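Local coordinates for SnoaL-like domain-containing protein (Silicibacter pomeroyi, PDB 3FLJ) that is of unknown function but adopts the cystatin-like fold of the SnoaL-like family, whose curved sheet and helices commonly enclose a pocket for small molecules, at residues D46-P51 against L116-E121; K88-E93 against I109-G114; G99-V104 against P126-G131; G72-E77 against D135-R140; R26-V31 against F78-I83. All coordinates share one frame; numbering follows the deposited sequence. Where two conformers were deposited one is given.

Interaction 1: residues D46-P51 against L116-E121; sequences DVRFMP and LIQDFE
Q118 belongs to a classic beta bulge, in which it and D119 both face T110, and from there its amide reaches the carboxylate of D46. The NE2-H of Q118 meets D46 OD1 at 2.7 Å and almost straight (173°), yet from above the carboxylate plane. From the bulge onward strands 47-50 and 117-121 run parallel, Q118 O and F120 O receiving the N-H of R48 and M50, and R48 O that of F120. On one face R48, bent at chi3 (-72°), turns its NE back to D119 OD1 at 2.7 Å, a salt bridge whose individual hydrogen bonds are weak. An alanine in place of R48 would be likely to leave the D119 carboxylate without its charged mate and remove the flat group that Q118 O lies over. On the other face F49 sets its edge against the face of F120, a T-shaped pair with centroids 5.5 Å apart. Helix 61-74 packs on F49 through V64, V67 and L68, while M27 of helix 22-31 and I109 of strand 101-111 touch F120.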
# COMPACT_ATOMS: atom_id res chain seq x y z
N ASP A 46 16.64 7.79 14.61
CA ASP A 46 16.77 8.26 13.22
C ASP A 46 15.72 7.62 12.27
O ASP A 46 16.02 7.37 11.09
CB ASP A 46 18.22 8.01 12.73
CG ASP A 46 18.65 6.51 12.77
OD1 ASP A 46 17.87 5.62 13.24
OD2 ASP A 46 19.80 6.23 12.36
N VAL A 47 14.51 7.36 12.80
CA VAL A 47 13.41 6.77 12.01
C VAL A 47 13.11 7.60 10.75
O VAL A 47 13.19 8.82 10.80
CB VAL A 47 12.08 6.62 12.85
CG1 VAL A 47 11.59 7.99 13.39
CG2 VAL A 47 10.97 5.91 12.03
N ARG A 48 12.83 6.91 9.64
CA ARG A 48 12.49 7.51 8.36
C ARG A 48 11.01 7.24 8.11
O ARG A 48 10.60 6.08 8.11
CB ARG A 48 13.34 6.89 7.26
CG ARG A 48 14.81 7.25 7.39
CD ARG A 48 15.69 6.57 6.36
NE ARG A 48 15.88 5.12 6.55
CZ ARG A 48 16.65 4.52 7.49
NH1 ARG A 48 17.34 5.21 8.41
NH2 ARG A 48 16.73 3.19 7.51
N PHE A 49 10.21 8.31 7.96
CA PHE A 49 8.78 8.22 7.65
C PHE A 49 8.56 8.74 6.22
O PHE A 49 8.95 9.86 5.93
CB PHE A 49 7.92 8.98 8.65
CG PHE A 49 6.46 9.00 8.29
CD1 PHE A 49 5.68 7.84 8.40
CD2 PHE A 49 5.86 10.16 7.79
CE1 PHE A 49 4.32 7.83 8.04
CE2 PHE A 49 4.49 10.18 7.41
CZ PHE A 49 3.72 9.01 7.55
N MSE A 50 7.94 7.90 5.38
CA MSE A 50 7.65 8.21 3.98
C MSE A 50 6.12 8.21 3.78
O MSE A 50 5.50 7.14 3.76
CB MSE A 50 8.35 7.17 3.11
CG MSE A 50 9.86 7.38 3.02
SE MSE A 50 10.78 5.73 2.68
CE MSE A 50 10.63 4.93 4.50
N PRO A 51 5.51 9.42 3.63
CA PRO A 51 4.05 9.48 3.54
C PRO A 51 3.47 9.05 2.19
O PRO A 51 4.20 8.98 1.22
CB PRO A 51 3.78 10.97 3.79
CG PRO A 51 4.91 11.64 3.13
CD PRO A 51 6.08 10.78 3.48
N LEU A 116 12.81 -1.38 17.40
CA LEU A 116 12.14 -0.10 17.16
C LEU A 116 11.90 0.09 15.66
O LEU A 116 12.58 -0.54 14.83
CB LEU A 116 12.97 1.07 17.73
CG LEU A 116 13.26 1.02 19.24
CD1 LEU A 116 14.19 2.16 19.67
CD2 LEU A 116 11.98 1.04 20.07
N ILE A 117 10.95 0.96 15.32
CA ILE A 117 10.58 1.24 13.94
C ILE A 117 11.68 2.10 13.30
O ILE A 117 11.90 3.23 13.72
CB ILE A 117 9.19 1.95 13.83
CG1 ILE A 117 8.09 1.05 14.43
CG2 ILE A 117 8.88 2.29 12.37
CD1 ILE A 117 6.71 1.69 14.50
N GLN A 118 12.37 1.52 12.30
CA GLN A 118 13.47 2.18 11.57
C GLN A 118 12.94 2.87 10.30
O GLN A 118 13.35 3.99 10.02
CB GLN A 118 14.57 1.18 11.22
CG GLN A 118 15.88 1.79 10.69
CD GLN A 118 16.58 2.70 11.71
OE1 GLN A 118 17.19 2.21 12.68
NE2 GLN A 118 16.51 4.01 11.50
N ASP A 119 12.11 2.17 9.53
CA ASP A 119 11.47 2.69 8.31
C ASP A 119 9.97 2.47 8.41
O ASP A 119 9.55 1.37 8.76
CB ASP A 119 11.98 2.00 7.06
CG ASP A 119 13.45 2.24 6.82
OD1 ASP A 119 13.80 3.38 6.49
OD2 ASP A 119 14.23 1.29 6.95
N PHE A 120 9.20 3.50 8.08
CA PHE A 120 7.73 3.53 8.16
C PHE A 120 7.30 4.21 6.85
O PHE A 120 7.41 5.43 6.72
CB PHE A 120 7.34 4.33 9.42
CG PHE A 120 5.89 4.20 9.86
CD1 PHE A 120 4.80 4.11 8.97
CD2 PHE A 120 5.60 4.26 11.24
CE1 PHE A 120 3.48 4.02 9.44
CE2 PHE A 120 4.27 4.17 11.71
CZ PHE A 120 3.21 4.06 10.80
N GLU A 121 6.83 3.41 5.88
CA GLU A 121 6.43 3.88 4.56
C GLU A 121 4.94 3.59 4.36
O GLU A 121 4.52 2.44 4.54
CB GLU A 121 7.29 3.19 3.51
CG GLU A 121 7.06 3.66 2.08
CD GLU A 121 8.16 3.21 1.15
OE1 GLU A 121 8.82 2.19 1.42
OE2 GLU A 121 8.39 3.89 0.14

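Interaction 2: residues K88-E93 against I109-G114; sequences KDWALE and ITLNEG
W90 and I109 stand on the same face of an antiparallel hairpin and are a hydrogen-bonded pair, yet their side chains part beyond CB, the W90 CB to I109 CB distance being 4.3 Å. With CG anti to its own carbonyl carbon (chi1 -62°), the W90 indole stands out from the strand with its pyrrole edge, CD1 and NE1, turned toward the strand's start, where L111 crosses it at a slant and brings CD1 to 4.1 Å from W90 NE1. The indole N-H itself is bonded to G87 O. I109 extends the other way, and its CG1 receives CD1 of L92 at 4.0 Å, again at a slant. On the opposite face D89 and T110, a non-hydrogen-bonded pair, lie alongside each other and point the same way; D89 OD1 is 4.1 Å from T110 CG2 and forms a salt bridge with R82 of the second subunit. At the open end of the hairpin the aliphatic part of K88 follows the backbone of 111-113, with CE 3.5 Å from N112 O. Three backbone bonds hold the ladder together, among them L111 N to K88 O at 2.8 Å. The W90, L92 and I109 face is covered by helix 22-31 through I24 and M27; strand 78-86 flanks 89-98 on one side, and strand 117-125 pairs with 101-111 on the other.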
# COMPACT_ATOMS: atom_id res chain seq x y z
N LYS A 88 11.48 -8.75 11.31
CA LYS A 88 11.68 -7.30 11.17
C LYS A 88 10.90 -6.65 10.03
O LYS A 88 10.88 -5.43 9.97
CB LYS A 88 13.18 -7.01 11.04
CG LYS A 88 13.89 -7.35 12.37
CD LYS A 88 15.39 -7.15 12.33
CE LYS A 88 15.98 -7.40 13.71
NZ LYS A 88 15.66 -8.74 14.28
N ASP A 89 10.19 -7.44 9.22
CA ASP A 89 9.49 -6.98 8.01
C ASP A 89 8.00 -7.17 8.16
O ASP A 89 7.56 -8.31 8.29
CB ASP A 89 10.00 -7.80 6.82
CG ASP A 89 11.48 -7.60 6.56
OD1 ASP A 89 11.89 -6.43 6.45
OD2 ASP A 89 12.24 -8.60 6.47
N TRP A 90 7.23 -6.07 8.16
CA TRP A 90 5.76 -6.11 8.36
C TRP A 90 4.98 -5.19 7.43
O TRP A 90 5.49 -4.16 7.00
CB TRP A 90 5.42 -5.74 9.82
CG TRP A 90 5.98 -6.70 10.81
CD1 TRP A 90 7.21 -6.66 11.37
CD2 TRP A 90 5.35 -7.88 11.31
NE1 TRP A 90 7.39 -7.72 12.21
CE2 TRP A 90 6.27 -8.50 12.19
CE3 TRP A 90 4.09 -8.46 11.11
CZ2 TRP A 90 5.97 -9.68 12.89
CZ3 TRP A 90 3.79 -9.65 11.80
CH2 TRP A 90 4.72 -10.23 12.69
N ALA A 91 3.74 -5.59 7.13
CA ALA A 91 2.78 -4.82 6.31
C ALA A 91 1.46 -4.84 7.09
O ALA A 91 0.87 -5.91 7.25
CB ALA A 91 2.62 -5.45 4.94
N LEU A 92 1.06 -3.68 7.63
CA LEU A 92 -0.19 -3.54 8.39
C LEU A 92 -1.22 -2.84 7.51
O LEU A 92 -1.14 -1.62 7.28
CB LEU A 92 0.01 -2.78 9.70
CG LEU A 92 0.90 -3.39 10.79
CD1 LEU A 92 2.36 -3.30 10.43
CD2 LEU A 92 0.63 -2.73 12.18
N GLU A 93 -2.18 -3.61 7.02
CA GLU A 93 -3.26 -3.13 6.17
C GLU A 93 -4.35 -2.50 7.02
O GLU A 93 -4.78 -3.11 7.98
CB GLU A 93 -3.82 -4.30 5.36
CG GLU A 93 -5.02 -4.02 4.47
CD GLU A 93 -5.57 -5.31 3.92
OE1 GLU A 93 -4.77 -6.19 3.58
OE2 GLU A 93 -6.78 -5.48 3.86
N ILE A 109 6.50 -1.49 7.51
CA ILE A 109 7.39 -1.32 8.66
C ILE A 109 8.62 -2.20 8.56
O ILE A 109 8.49 -3.39 8.27
CB ILE A 109 6.65 -1.63 9.99
CG1 ILE A 109 5.43 -0.71 10.18
CG2 ILE A 109 7.59 -1.52 11.22
CD1 ILE A 109 5.71 0.80 10.26
N THR A 110 9.79 -1.60 8.80
CA THR A 110 11.07 -2.30 8.92
C THR A 110 11.58 -1.99 10.33
O THR A 110 11.75 -0.81 10.68
CB THR A 110 12.10 -1.86 7.89
OG1 THR A 110 11.49 -1.86 6.59
CG2 THR A 110 13.31 -2.81 7.89
N LEU A 111 11.78 -3.04 11.14
CA LEU A 111 12.30 -2.90 12.50
C LEU A 111 13.82 -3.04 12.47
O LEU A 111 14.37 -3.71 11.59
CB LEU A 111 11.69 -3.94 13.46
CG LEU A 111 10.15 -3.96 13.57
CD1 LEU A 111 9.69 -5.13 14.45
CD2 LEU A 111 9.59 -2.63 14.09
N ASN A 112 14.49 -2.39 13.43
CA ASN A 112 15.97 -2.50 13.60
C ASN A 112 16.27 -3.64 14.61
O ASN A 112 15.32 -4.24 15.13
CB ASN A 112 16.61 -1.14 13.98
CG ASN A 112 16.13 -0.57 15.32
OD1 ASN A 112 15.61 -1.26 16.19
ND2 ASN A 112 16.32 0.73 15.47
N GLU A 113 17.56 -3.90 14.88
CA GLU A 113 18.03 -4.93 15.84
C GLU A 113 17.40 -4.76 17.23
O GLU A 113 17.10 -5.74 17.92
CB GLU A 113 19.57 -4.90 15.96
CG GLU A 113 20.21 -5.98 16.87
CD GLU A 113 21.73 -5.90 16.96
OE1 GLU A 113 22.40 -5.50 15.98
OE2 GLU A 113 22.27 -6.25 18.02
N GLY A 114 17.23 -3.50 17.65
CA GLY A 114 16.61 -3.15 18.94
C GLY A 114 15.08 -3.27 18.99
O GLY A 114 14.50 -2.99 20.04

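Interaction 3: residues G99-V104 against P126-G131; sequences GELDAV and PYKTVG
L101 opens the strand that meets helix 127-143 in the cystatin-like fold, where the helix that follows the last strand crosses the beginning of strand 101-111; the axes of strand 101-104 and helix 127-131 cross at -103° and approach to 7.8 Å. L101 points at the helix and lays CD1 against its backbone, 4.0 Å from K128 O, while its CB adjoins T129. Next in sequence, D102 contributes through its carbonyl and not its carboxylate: D102 O lies 3.2 Å from CD of P126, the residue at the N-cap position, which follows a cis peptide bond. The proline ring thus sits against the strand just where the helix begins. A103 comes next and offers its methyl group, CB, to T129 CG2 at 3.6 Å. T129 therefore divides its two branches, the methyl going to A103 and the hydroxyl to the strand backbone. Around this junction A103 also touches M124 of strand 117-125, and T129 touches V98 of strand 89-98, while Y127 stacks on Y127 of the second subunit. With OG1 anti to the carbonyl carbon (chi1 -49°), the T129 hydroxyl donates a hydrogen bond of 2.7 Å from OG1 to D102 O, tilted 33° from the carbonyl plane.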
# COMPACT_ATOMS: atom_id res chain seq x y z
N GLY A 99 -12.64 12.56 6.05
CA GLY A 99 -13.93 13.22 5.94
C GLY A 99 -14.95 12.16 5.55
O GLY A 99 -15.06 11.13 6.22
N GLU A 100 -15.67 12.41 4.45
CA GLU A 100 -16.64 11.45 3.89
C GLU A 100 -16.03 10.45 2.89
O GLU A 100 -16.74 9.53 2.47
CB GLU A 100 -17.82 12.20 3.24
CG GLU A 100 -18.60 13.13 4.20
CD GLU A 100 -19.21 12.40 5.43
OE1 GLU A 100 -19.59 11.20 5.32
OE2 GLU A 100 -19.30 13.03 6.51
N LEU A 101 -14.74 10.59 2.55
CA LEU A 101 -14.08 9.75 1.55
C LEU A 101 -13.44 8.54 2.19
O LEU A 101 -12.70 8.68 3.16
CB LEU A 101 -13.01 10.55 0.81
CG LEU A 101 -13.43 11.78 -0.01
CD1 LEU A 101 -12.19 12.49 -0.51
CD2 LEU A 101 -14.33 11.40 -1.17
N ASP A 102 -13.66 7.36 1.60
CA ASP A 102 -13.09 6.10 2.08
C ASP A 102 -11.65 5.95 1.63
O ASP A 102 -11.27 6.44 0.55
CB ASP A 102 -13.88 4.89 1.53
CG ASP A 102 -15.29 4.85 2.06
OD1 ASP A 102 -15.44 4.68 3.28
OD2 ASP A 102 -16.23 4.98 1.25
N ALA A 103 -10.85 5.26 2.45
CA ALA A 103 -9.45 4.95 2.14
C ALA A 103 -9.05 3.57 2.66
O ALA A 103 -9.58 3.12 3.68
CB ALA A 103 -8.50 6.01 2.74
N VAL A 104 -8.15 2.93 1.92
CA VAL A 104 -7.46 1.69 2.32
C VAL A 104 -5.96 1.97 2.16
O VAL A 104 -5.54 2.61 1.19
CB VAL A 104 -7.90 0.47 1.48
CG1 VAL A 104 -7.07 -0.77 1.81
CG2 VAL A 104 -9.38 0.18 1.73
N PRO A 126 -8.03 5.36 -2.46
CA PRO A 126 -7.92 5.75 -3.85
C PRO A 126 -7.23 7.12 -3.98
O PRO A 126 -7.08 7.83 -2.97
CB PRO A 126 -9.38 5.84 -4.28
CG PRO A 126 -10.04 6.42 -3.06
CD PRO A 126 -9.35 5.73 -1.92
N TYR A 127 -6.85 7.48 -5.20
CA TYR A 127 -6.18 8.77 -5.53
C TYR A 127 -6.85 10.01 -4.90
O TYR A 127 -6.18 10.78 -4.20
CB TYR A 127 -6.08 8.92 -7.06
CG TYR A 127 -5.53 10.22 -7.61
CD1 TYR A 127 -4.15 10.48 -7.61
CD2 TYR A 127 -6.39 11.19 -8.18
CE1 TYR A 127 -3.64 11.68 -8.16
CE2 TYR A 127 -5.88 12.40 -8.72
CZ TYR A 127 -4.50 12.63 -8.71
OH TYR A 127 -3.95 13.78 -9.21
N LYS A 128 -8.17 10.14 -5.08
CA LYS A 128 -8.96 11.30 -4.57
C LYS A 128 -8.87 11.48 -3.04
O LYS A 128 -8.77 12.62 -2.56
CB LYS A 128 -10.42 11.19 -5.03
CG LYS A 128 -11.31 12.39 -4.79
CD LYS A 128 -12.79 12.15 -5.20
CE LYS A 128 -12.95 11.92 -6.71
NZ LYS A 128 -14.38 11.90 -7.19
N THR A 129 -8.90 10.37 -2.29
CA THR A 129 -8.80 10.40 -0.82
C THR A 129 -7.38 10.80 -0.36
O THR A 129 -7.24 11.52 0.64
CB THR A 129 -9.23 9.08 -0.18
OG1 THR A 129 -10.49 8.67 -0.74
CG2 THR A 129 -9.37 9.22 1.34
N VAL A 130 -6.36 10.32 -1.08
CA VAL A 130 -4.96 10.72 -0.82
C VAL A 130 -4.80 12.24 -1.04
O VAL A 130 -4.12 12.90 -0.26
CB VAL A 130 -3.93 9.89 -1.64
CG1 VAL A 130 -2.50 10.42 -1.44
CG2 VAL A 130 -4.00 8.36 -1.24
N GLY A 131 -5.43 12.79 -2.09
CA GLY A 131 -5.47 14.25 -2.35
C GLY A 131 -6.07 15.03 -1.19
O GLY A 131 -5.53 16.06 -0.77

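Interaction 4: residues G72-E77 against D135-R140; sequences GQVFSE and DAMNAR
R140 lays its guanidinium over Q73, whose CB sits above one face of the flat group, offset toward the rim and 3.3 Å from NH2 of R140. The two side chains cross at about a right angle, and no hydrogen bond joins the two segments: the arginine uses its flat face and its aliphatic shaft. That shaft is extended from CG to NE (chi3 162°), which carries it past V74 running in the opposite direction; V74 CG2 lies 3.5 Å from R140 CD and 3.4 Å from R140 NE. V74 is central to the contact, its two methyls being shared among A136, M137 and R140. CG1 meets the methyl of A136, with V74 CG1 and A136 CB 3.8 Å apart, whereas CG2 is also 3.9 Å from the selenium of the selenomethionine at position 137. A leucine in place of R140 would probably strip Q73 of its flat guanidinium cover and leave H70 without the weak hydrogen bond it shares with R140 NH1. The contact is a surface one, made where helix 61-74 ends and F75 leaves helical geometry. Behind it V74 also rests on V98 of strand 89-98 and on L133, while M137 reaches back to V67, H70 and V71, so that helix 127-143 lies against the final turns of helix 61-74 beside the sheet.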
# COMPACT_ATOMS: atom_id res chain seq x y z
N GLY A 72 -3.14 10.61 12.31
CA GLY A 72 -4.15 9.99 13.18
C GLY A 72 -5.36 10.88 13.46
O GLY A 72 -6.48 10.38 13.53
N GLN A 73 -5.11 12.18 13.60
CA GLN A 73 -6.15 13.19 13.78
C GLN A 73 -7.02 13.37 12.52
O GLN A 73 -8.25 13.50 12.66
CB GLN A 73 -5.53 14.55 14.14
CG GLN A 73 -4.90 14.63 15.54
CD GLN A 73 -5.82 15.18 16.61
OE1 GLN A 73 -7.06 15.16 16.49
NE2 GLN A 73 -5.22 15.69 17.67
N VAL A 74 -6.39 13.39 11.34
CA VAL A 74 -7.10 13.52 10.05
C VAL A 74 -8.02 12.32 9.81
O VAL A 74 -9.19 12.51 9.47
CB VAL A 74 -6.12 13.71 8.85
CG1 VAL A 74 -6.87 13.69 7.50
CG2 VAL A 74 -5.34 15.01 8.99
N PHE A 75 -7.49 11.11 10.02
CA PHE A 75 -8.28 9.89 9.81
C PHE A 75 -9.41 9.70 10.82
O PHE A 75 -9.29 10.10 11.98
CB PHE A 75 -7.42 8.60 9.85
CG PHE A 75 -6.38 8.47 8.74
CD1 PHE A 75 -6.56 9.00 7.44
CD2 PHE A 75 -5.26 7.66 8.98
CE1 PHE A 75 -5.59 8.79 6.44
CE2 PHE A 75 -4.29 7.44 7.97
CZ PHE A 75 -4.45 8.00 6.71
N SER A 76 -10.51 9.12 10.35
CA SER A 76 -11.65 8.72 11.17
C SER A 76 -12.02 7.29 10.80
O SER A 76 -11.64 6.81 9.73
CB SER A 76 -12.84 9.66 10.95
OG SER A 76 -13.16 9.76 9.58
N GLU A 77 -12.74 6.62 11.71
CA GLU A 77 -13.17 5.23 11.54
C GLU A 77 -11.97 4.31 11.21
O GLU A 77 -12.06 3.43 10.37
CB GLU A 77 -14.27 5.13 10.46
CG GLU A 77 -15.49 6.04 10.70
CD GLU A 77 -16.66 5.82 9.71
OE1 GLU A 77 -16.64 4.85 8.90
OE2 GLU A 77 -17.62 6.63 9.75
N ASP A 135 -4.15 17.71 1.35
CA ASP A 135 -4.70 19.03 1.67
C ASP A 135 -4.86 19.24 3.18
O ASP A 135 -4.43 20.27 3.70
CB ASP A 135 -6.02 19.29 0.93
CG ASP A 135 -5.85 19.39 -0.60
OD1 ASP A 135 -4.70 19.53 -1.10
OD2 ASP A 135 -6.89 19.32 -1.30
N ALA A 136 -5.44 18.25 3.88
CA ALA A 136 -5.60 18.30 5.35
C ALA A 136 -4.26 18.39 6.09
O ALA A 136 -4.13 19.17 7.05
CB ALA A 136 -6.42 17.11 5.87
N MSE A 137 -3.26 17.63 5.63
CA MSE A 137 -1.91 17.62 6.22
C MSE A 137 -1.13 18.91 5.96
O MSE A 137 -0.39 19.36 6.85
CB MSE A 137 -1.10 16.38 5.79
CG MSE A 137 -1.61 15.05 6.37
SE MSE A 137 -1.50 14.97 8.31
CE MSE A 137 0.49 15.03 8.45
N ASN A 138 -1.26 19.49 4.76
CA ASN A 138 -0.66 20.81 4.47
C ASN A 138 -1.16 21.85 5.48
O ASN A 138 -0.36 22.59 6.04
CB ASN A 138 -0.98 21.31 3.05
CG ASN A 138 -0.28 20.52 1.96
OD1 ASN A 138 0.70 19.79 2.18
ND2 ASN A 138 -0.81 20.67 0.74
N ALA A 139 -2.48 21.87 5.73
CA ALA A 139 -3.10 22.79 6.69
C ALA A 139 -2.59 22.59 8.14
O ALA A 139 -2.23 23.57 8.80
CB ALA A 139 -4.63 22.68 6.63
N ARG A 140 -2.55 21.34 8.59
CA ARG A 140 -2.08 21.00 9.96
C ARG A 140 -0.61 21.31 10.22
O ARG A 140 -0.28 21.90 11.26
CB ARG A 140 -2.33 19.52 10.26
CG ARG A 140 -3.77 19.22 10.46
CD ARG A 140 -3.99 17.76 10.68
NE ARG A 140 -5.30 17.52 11.29
CZ ARG A 140 -5.61 17.65 12.59
NH1 ARG A 140 -4.70 18.04 13.50
NH2 ARG A 140 -6.86 17.40 12.99

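Interaction 5: residues R26-V31 against F78-I83; sequences RMQEVV and FRYRRI
Y80 reaches from strand 78-83 toward helix 26-31, a helix-on-sheet contact of the cystatin-like fold in which the two run nearly antiparallel, at 153° with axes 9.3 Å apart at closest. Its CE2 lies 3.8 Å from Q28 CA, and Q28 O stands at the ring edge, in plane. At the far end of the ring the Y80 hydroxyl meets V31, which crosses it at about a right angle and presents CG1 at 3.4 Å from OH. Q28, extended beyond CG (chi2 171°), carries its amide on to I83, which comes from the opposite direction. Within its own strand F78 sets CE1 above one face of the Y80 ring, offset toward the rim; further out the Y80 hydroxyl is hydrogen-bonded to D107, and L92 and F94 of strand 89-98 touch the side chain. An unidentified ligand lies about 3 Å from the V31 side chain, consistent with a pocket beside this contact. At the other end, the I83 methyl CD1 is 3.6 Å from CD of the Q28 amide.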
# COMPACT_ATOMS: atom_id res chain seq x y z
N ARG A 26 2.09 -3.37 19.95
CA ARG A 26 1.96 -2.05 20.61
C ARG A 26 1.56 -0.94 19.62
O ARG A 26 0.74 -0.08 19.95
CB ARG A 26 3.25 -1.70 21.39
CG ARG A 26 3.23 -0.38 22.20
CD ARG A 26 2.03 -0.23 23.14
NE ARG A 26 2.11 0.99 23.94
CZ ARG A 26 1.11 1.57 24.61
NH1 ARG A 26 -0.13 1.06 24.64
NH2 ARG A 26 1.35 2.70 25.29
N MSE A 27 2.13 -0.97 18.42
CA MSE A 27 1.84 -0.01 17.35
C MSE A 27 0.35 0.05 16.95
O MSE A 27 -0.15 1.14 16.67
CB MSE A 27 2.71 -0.38 16.14
CG MSE A 27 2.58 0.41 14.93
SE MSE A 27 3.62 -0.49 13.61
CE MSE A 27 3.03 0.70 12.32
N GLN A 28 -0.32 -1.11 16.92
CA GLN A 28 -1.74 -1.20 16.52
C GLN A 28 -2.63 -0.38 17.44
O GLN A 28 -3.41 0.45 16.98
CB GLN A 28 -2.23 -2.64 16.50
CG GLN A 28 -1.64 -3.46 15.39
CD GLN A 28 -1.98 -4.93 15.51
OE1 GLN A 28 -1.09 -5.77 15.65
NE2 GLN A 28 -3.27 -5.24 15.51
N GLU A 29 -2.48 -0.63 18.74
CA GLU A 29 -3.22 0.10 19.78
C GLU A 29 -2.92 1.62 19.90
O GLU A 29 -3.81 2.36 20.33
CB GLU A 29 -3.15 -0.63 21.15
CG GLU A 29 -1.75 -0.98 21.76
CD GLU A 29 -1.78 -1.99 22.92
OE1 GLU A 29 -2.84 -2.61 23.20
OE2 GLU A 29 -0.72 -2.20 23.55
N VAL A 30 -1.74 2.07 19.45
CA VAL A 30 -1.26 3.47 19.59
C VAL A 30 -1.38 4.36 18.33
O VAL A 30 -1.76 5.53 18.46
CB VAL A 30 0.23 3.45 20.10
CG1 VAL A 30 0.88 4.82 20.06
CG2 VAL A 30 0.30 2.89 21.50
N VAL A 31 -1.00 3.82 17.16
CA VAL A 31 -1.04 4.56 15.86
C VAL A 31 -2.48 5.00 15.47
O VAL A 31 -2.66 6.12 14.96
CB VAL A 31 -0.34 3.76 14.70
CG1 VAL A 31 -0.57 4.39 13.33
CG2 VAL A 31 1.14 3.66 14.97
N PHE A 78 -10.83 4.55 11.87
CA PHE A 78 -9.60 3.85 11.57
C PHE A 78 -9.59 2.47 12.22
O PHE A 78 -9.95 2.33 13.40
CB PHE A 78 -8.37 4.65 12.04
CG PHE A 78 -7.05 4.05 11.61
CD1 PHE A 78 -6.46 3.00 12.35
CD2 PHE A 78 -6.40 4.50 10.46
CE1 PHE A 78 -5.25 2.42 11.94
CE2 PHE A 78 -5.18 3.95 10.05
CZ PHE A 78 -4.60 2.90 10.79
N ARG A 79 -9.17 1.47 11.45
CA ARG A 79 -8.91 0.13 11.99
C ARG A 79 -8.00 -0.65 11.06
O ARG A 79 -8.09 -0.51 9.84
CB ARG A 79 -10.18 -0.69 12.31
CG ARG A 79 -10.99 -1.28 11.15
CD ARG A 79 -11.65 -0.21 10.32
NE ARG A 79 -12.49 -0.79 9.27
CZ ARG A 79 -13.38 -0.12 8.53
NH1 ARG A 79 -13.56 1.20 8.66
NH2 ARG A 79 -14.10 -0.78 7.62
N TYR A 80 -7.13 -1.47 11.66
CA TYR A 80 -6.31 -2.40 10.89
C TYR A 80 -7.21 -3.57 10.49
O TYR A 80 -8.17 -3.88 11.20
CB TYR A 80 -5.08 -2.85 11.68
CG TYR A 80 -4.05 -1.76 11.80
CD1 TYR A 80 -3.25 -1.42 10.70
CD2 TYR A 80 -3.85 -1.05 13.00
CE1 TYR A 80 -2.28 -0.40 10.78
CE2 TYR A 80 -2.86 -0.03 13.09
CZ TYR A 80 -2.09 0.28 11.97
OH TYR A 80 -1.14 1.27 12.04
N ARG A 81 -6.93 -4.14 9.32
CA ARG A 81 -7.65 -5.30 8.77
C ARG A 81 -6.77 -6.54 8.85
O ARG A 81 -7.20 -7.55 9.39
CB ARG A 81 -8.09 -5.04 7.34
CG ARG A 81 -9.00 -3.83 7.25
CD ARG A 81 -9.83 -3.78 6.00
NE ARG A 81 -9.05 -3.81 4.75
CZ ARG A 81 -9.55 -3.56 3.53
NH1 ARG A 81 -10.82 -3.21 3.34
NH2 ARG A 81 -8.76 -3.64 2.47
N ARG A 82 -5.55 -6.44 8.31
CA ARG A 82 -4.59 -7.54 8.31
C ARG A 82 -3.19 -7.11 8.75
O ARG A 82 -2.74 -6.04 8.36
CB ARG A 82 -4.53 -8.21 6.93
CG ARG A 82 -5.80 -8.97 6.59
CD ARG A 82 -5.62 -9.77 5.31
NE ARG A 82 -5.43 -8.94 4.12
CZ ARG A 82 -5.13 -9.39 2.89
NH1 ARG A 82 -4.99 -10.68 2.64
NH2 ARG A 82 -4.98 -8.54 1.87
N ILE A 83 -2.55 -7.94 9.58
CA ILE A 83 -1.19 -7.73 10.09
C ILE A 83 -0.39 -8.86 9.45
O ILE A 83 -0.57 -10.01 9.84
CB ILE A 83 -1.11 -7.80 11.66
CG1 ILE A 83 -2.17 -6.92 12.34
CG2 ILE A 83 0.30 -7.46 12.15
CD1 ILE A 83 -2.12 -5.46 11.96

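All five contacts reach the same curved sheet. Interactions 1, 2 and 5 form a connected group: F120 and I109 pack on M27, L92 on Y80, and E93 forms salt bridges with R81 and R82; V104 of interaction 3 packs on R81 of interaction 5. Interactions 3 and 4 lie about 11 Å apart, centre to centre, and share helix 127-143, whereas interactions 2 and 3 share strand 101-111 with centres about 25 Å apart. Along the chain, interaction 5 closes before interactions 2 and 3 open, while interaction 1 spans interaction 2 and crosses interactions 3, 4 and 5. Elements from early and late in the chain are thereby tied to one sheet, and interactions 1, 2, 3 and 5 also touch the second subunit.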